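Local coordinates for cupin 2, conserved barrel domain protein (Shewanella frigidimarina, PDB 2PFW) that is of unknown function but folds as a small RmlC-like cupin barrel, related by sequence to the KdgF group of cupins, at residues A[35-41]-A[98-104]. Sequence-based numbering, arbitrary orientation.
With EDO (1,2-ethanediol), chain C.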
HETATM    1  N   MSE A  35      -4.061   7.067  -3.279  1.00 22.19           N
HETATM    2  CA  MSE A  35      -2.658   7.426  -3.508  1.00 17.80           C
HETATM    3  C   MSE A  35      -1.706   6.627  -2.623  1.00 22.80           C
HETATM    4  O   MSE A  35      -1.954   6.534  -1.464  1.00 23.45           O
HETATM    5  CB  MSE A  35      -2.435   8.927  -3.308  1.00 22.51           C
HETATM    6  CG  MSE A  35      -0.975   9.355  -3.172  1.00 22.74           C
HETATM    7 SE   MSE A  35      -0.664  11.278  -3.021  1.00 32.32          SE
HETATM    8  CE  MSE A  35      -0.387  11.613  -4.834  1.00 28.21           C
ATOM      9  N   ALA A  36      -0.655   6.084  -3.230  1.00 21.81           N
ATOM     10  CA  ALA A  36       0.314   5.268  -2.508  1.00 18.51           C
ATOM     11  C   ALA A  36       1.728   5.763  -2.794  1.00 22.31           C
ATOM     12  O   ALA A  36       2.112   5.948  -3.952  1.00 20.38           O
ATOM     13  CB  ALA A  36       0.170   3.808  -2.885  1.00 26.36           C
ATOM     14  N   VAL A  37       2.506   5.990  -1.737  1.00 19.94           N
ATOM     15  CA  VAL A  37       3.896   6.400  -1.918  1.00 19.34           C
ATOM     16  C   VAL A  37       4.817   5.456  -1.129  1.00 18.52           C
ATOM     17  O   VAL A  37       4.335   4.716  -0.273  1.00 18.62           O
ATOM     18  CB  VAL A  37       4.172   7.846  -1.480  1.00 23.57           C
ATOM     19  CG1 VAL A  37       3.255   8.808  -2.219  1.00 26.38           C
ATOM     20  CG2 VAL A  37       4.017   7.985   0.029  1.00 19.32           C
ATOM     21  N   LYS A  38       6.091   5.522  -1.472  1.00 19.98           N
ATOM     22  CA  LYS A  38       7.177   4.823  -0.811  1.00 21.29           C
ATOM     23  C   LYS A  38       8.078   5.836  -0.102  1.00 12.38           C
ATOM     24  O   LYS A  38       8.593   6.746  -0.746  1.00 15.39           O
ATOM     25  CB  LYS A  38       8.000   4.002  -1.803  1.00 22.14           C
ATOM     26  CG  LYS A  38       8.815   2.894  -1.164  1.00 19.65           C
ATOM     27  CD  LYS A  38       9.682   2.175  -2.186  1.00 25.29           C
ATOM     28  CE  LYS A  38       9.880   0.726  -1.770  1.00 25.28           C
ATOM     29  NZ  LYS A  38      10.901   0.048  -2.619  1.00 24.65           N
ATOM     30  N   ILE A  39       8.234   5.659   1.201  1.00 20.54           N
ATOM     31  CA  ILE A  39       9.023   6.549   2.039  1.00 20.48           C
ATOM     32  C   ILE A  39      10.226   5.826   2.646  1.00 18.80           C
ATOM     33  O   ILE A  39      10.045   4.854   3.379  1.00 20.06           O
ATOM     34  CB  ILE A  39       8.195   7.125   3.204  1.00 23.86           C
ATOM     35  CG1 ILE A  39       6.797   7.618   2.816  1.00 21.69           C
ATOM     36  CG2 ILE A  39       8.991   8.216   3.907  1.00 22.20           C
ATOM     37  CD1 ILE A  39       6.804   8.895   2.015  1.00 22.34           C
ATOM     38  N   TRP A  40      11.427   6.300   2.346  1.00 21.19           N
ATOM     39  CA  TRP A  40      12.635   5.775   2.964  1.00 26.00           C
ATOM     40  C   TRP A  40      13.004   6.613   4.189  1.00 24.26           C
ATOM     41  O   TRP A  40      13.192   7.822   4.056  1.00 25.11           O
ATOM     42  CB  TRP A  40      13.823   5.784   2.010  1.00 26.57           C
ATOM     43  CG  TRP A  40      13.747   4.830   0.865  1.00 27.82           C
ATOM     44  CD1 TRP A  40      14.373   3.624   0.742  1.00 28.02           C
ATOM     45  CD2 TRP A  40      12.987   5.012  -0.338  1.00 30.10           C
ATOM     46  NE1 TRP A  40      14.047   3.046  -0.465  1.00 31.31           N
ATOM     47  CE2 TRP A  40      13.199   3.877  -1.146  1.00 29.83           C
ATOM     48  CE3 TRP A  40      12.149   6.031  -0.802  1.00 27.36           C
ATOM     49  CZ2 TRP A  40      12.601   3.732  -2.393  1.00 28.92           C
ATOM     50  CZ3 TRP A  40      11.560   5.885  -2.037  1.00 28.86           C
ATOM     51  CH2 TRP A  40      11.786   4.747  -2.820  1.00 28.69           C
ATOM     52  N   PHE A  41      13.108   5.972   5.346  1.00 24.94           N
ATOM     53  CA  PHE A  41      13.560   6.663   6.549  1.00 25.12           C
ATOM     54  C   PHE A  41      15.060   6.484   6.771  1.00 25.56           C
ATOM     55  O   PHE A  41      15.532   5.353   6.907  1.00 26.54           O
ATOM     56  CB  PHE A  41      12.798   6.148   7.769  1.00 25.01           C
ATOM     57  CG  PHE A  41      11.346   6.582   7.855  1.00 27.25           C
ATOM     58  CD1 PHE A  41      10.447   6.238   6.860  1.00 26.03           C
ATOM     59  CD2 PHE A  41      10.894   7.325   8.935  1.00 26.84           C
ATOM     60  CE1 PHE A  41       9.124   6.631   6.942  1.00 29.72           C
ATOM     61  CE2 PHE A  41       9.573   7.722   9.022  1.00 27.09           C
ATOM     62  CZ  PHE A  41       8.683   7.372   8.025  1.00 28.64           C
ATOM     63  N   GLY A  98      14.632   2.414   7.544  1.00 22.94           N
ATOM     64  CA  GLY A  98      13.563   1.520   7.119  1.00 22.49           C
ATOM     65  C   GLY A  98      12.773   2.046   5.938  1.00 15.05           C
ATOM     66  O   GLY A  98      13.126   3.060   5.338  1.00 18.90           O
ATOM     67  N   ILE A  99      11.696   1.346   5.602  1.00 21.55           N
ATOM     68  CA  ILE A  99      10.847   1.703   4.465  1.00 21.53           C
ATOM     69  C   ILE A  99       9.373   1.466   4.780  1.00 12.83           C
ATOM     70  O   ILE A  99       8.994   0.429   5.322  1.00 19.77           O
ATOM     71  CB  ILE A  99      11.253   0.921   3.208  1.00 20.62           C
ATOM     72  CG1 ILE A  99      12.680   1.218   2.746  1.00 23.33           C
ATOM     73  CG2 ILE A  99      10.281   1.166   2.069  1.00 22.97           C
ATOM     74  CD1 ILE A  99      13.273   0.145   1.859  1.00 30.95           C
ATOM     75  N   LEU A 100       8.551   2.458   4.440  1.00 21.05           N
ATOM     76  CA  LEU A 100       7.112   2.409   4.628  1.00 22.73           C
ATOM     77  C   LEU A 100       6.377   2.534   3.285  1.00 16.67           C
ATOM     78  O   LEU A 100       6.837   3.248   2.402  1.00 20.16           O
ATOM     79  CB  LEU A 100       6.600   3.544   5.506  1.00 22.51           C
ATOM     80  CG  LEU A 100       6.672   3.420   7.018  1.00 23.21           C
ATOM     81  CD1 LEU A 100       6.026   4.647   7.659  1.00 32.35           C
ATOM     82  CD2 LEU A 100       6.016   2.146   7.511  1.00 22.34           C
ATOM     83  N   ILE A 101       5.237   1.874   3.158  1.00 20.71           N
ATOM     84  CA  ILE A 101       4.266   2.230   2.122  1.00 22.50           C
ATOM     85  C   ILE A 101       3.099   2.978   2.760  1.00 14.94           C
ATOM     86  O   ILE A 101       2.346   2.393   3.530  1.00 18.69           O
ATOM     87  CB  ILE A 101       3.776   0.984   1.357  1.00 22.32           C
ATOM     88  CG1 ILE A 101       4.885   0.039   0.904  1.00 20.41           C
ATOM     89  CG2 ILE A 101       2.874   1.425   0.211  1.00 19.96           C
ATOM     90  CD1 ILE A 101       5.292  -0.016  -0.542  1.00 25.61           C
ATOM     91  N   ASP A 102       2.986   4.262   2.463  1.00 19.02           N
ATOM     92  CA  ASP A 102       1.881   5.077   2.962  1.00 20.03           C
ATOM     93  C   ASP A 102       0.817   5.203   1.866  1.00 14.37           C
ATOM     94  O   ASP A 102       1.163   5.672   0.783  1.00 13.81           O
ATOM     95  CB  ASP A 102       2.344   6.465   3.379  1.00 20.59           C
ATOM     96  CG  ASP A 102       3.102   6.556   4.684  1.00 21.61           C
ATOM     97  OD1 ASP A 102       2.992   5.664   5.547  1.00 20.73           O
ATOM     98  OD2 ASP A 102       3.836   7.550   4.872  1.00 23.85           O
ATOM     99  N   THR A 103      -0.405   4.800   2.172  1.00 18.74           N
ATOM    100  CA  THR A 103      -1.533   5.010   1.274  1.00 19.77           C
ATOM    101  C   THR A 103      -2.624   5.847   1.935  1.00 19.10           C
ATOM    102  O   THR A 103      -2.907   5.661   3.118  1.00 21.59           O
ATOM    103  CB  THR A 103      -2.131   3.668   0.820  1.00 14.22           C
ATOM    104  OG1 THR A 103      -3.057   3.176   1.785  1.00 27.24           O
ATOM    105  CG2 THR A 103      -1.014   2.629   0.722  1.00 21.74           C
ATOM    106  N   PHE A 104      -3.212   6.745   1.158  1.00 20.57           N
ATOM    107  CA  PHE A 104      -4.187   7.717   1.623  1.00 23.69           C
ATOM    108  C   PHE A 104      -5.461   7.716   0.782  1.00 22.55           C
ATOM    109  O   PHE A 104      -5.361   7.669  -0.447  1.00 19.06           O
ATOM    110  CB  PHE A 104      -3.585   9.126   1.570  1.00 22.16           C
ATOM    111  CG  PHE A 104      -2.277   9.226   2.337  1.00 24.27           C
ATOM    112  CD1 PHE A 104      -2.295   9.413   3.710  1.00 25.34           C
ATOM    113  CD2 PHE A 104      -1.068   9.122   1.672  1.00 20.81           C
ATOM    114  CE1 PHE A 104      -1.113   9.495   4.422  1.00 26.06           C
ATOM    115  CE2 PHE A 104       0.112   9.214   2.382  1.00 26.53           C
ATOM    116  CZ  PHE A 104       0.088   9.399   3.753  1.00 24.11           C
TER
HETATM  117  C1  EDO C 116       3.689   8.138   7.603  1.00 29.06           C
HETATM  118  O1  EDO C 116       3.097   6.966   8.167  1.00 30.03           O
HETATM  119  C2  EDO C 116       5.199   7.946   7.526  1.00 29.58           C
HETATM  120  O2  EDO C 116       5.729   8.736   6.458  1.00 34.82           O
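Ile39 and Leu100 trade backbone bonds in both directions: Ile39 N reaches Leu100 O at 3.0 Å with a nearly straight N-H (177°), and Leu100 N returns to Ile39 O. The antiparallel strands 35-41 and 98-104 repeat this exchange at Val37 with Asp102, at Phe41 with Gly98 and at Met35 with Phe104, where the bond from Met35 N to Phe104 O is weak. Between these pairs, Ala36, Lys38 and Trp40 point their backbone N and O away from 98-104, bonding Leu28 and Gly29, Gln26 and Lys24 of strand 23-31; Ile99 pairs with Val61 of strand 55-61.

Side chains sort by face. Ile99 lies beside the Trp40 indole, its CG1 3.6 Å from Trp40 CD1. Lys38, extended with CG anti to the backbone N (chi1 -160°), lies across Ile99, CG and CE each 3.9 Å from Ile99 CG2, and carries NZ to a weak hydrogen bond with Tyr59 OH of the second subunit. Ala36, Ile101 and Thr103 pack on Val57, Tyr59 and Leu34 of that subunit. Thr103 OG1 bonds to Val57 O of its own chain.

On the opposite face, with Val37, Ile39 and Asp102, Phe41 CE1 packs 3.7 Å from Leu100 CD1. Val37 CG2 is 4.0 Å from Asp102 CB. Ethanediol, probably from the crystallisation liquor, appears to bond the Asp102 carboxylate, though a clash leaves that geometry doubtful.

The hydrogen-bonded pairs thus satisfy one another's backbone atoms; one face meets the second subunit, while on the other Val37 and Ile39 border one side of Asp102, which Gln56 also touches.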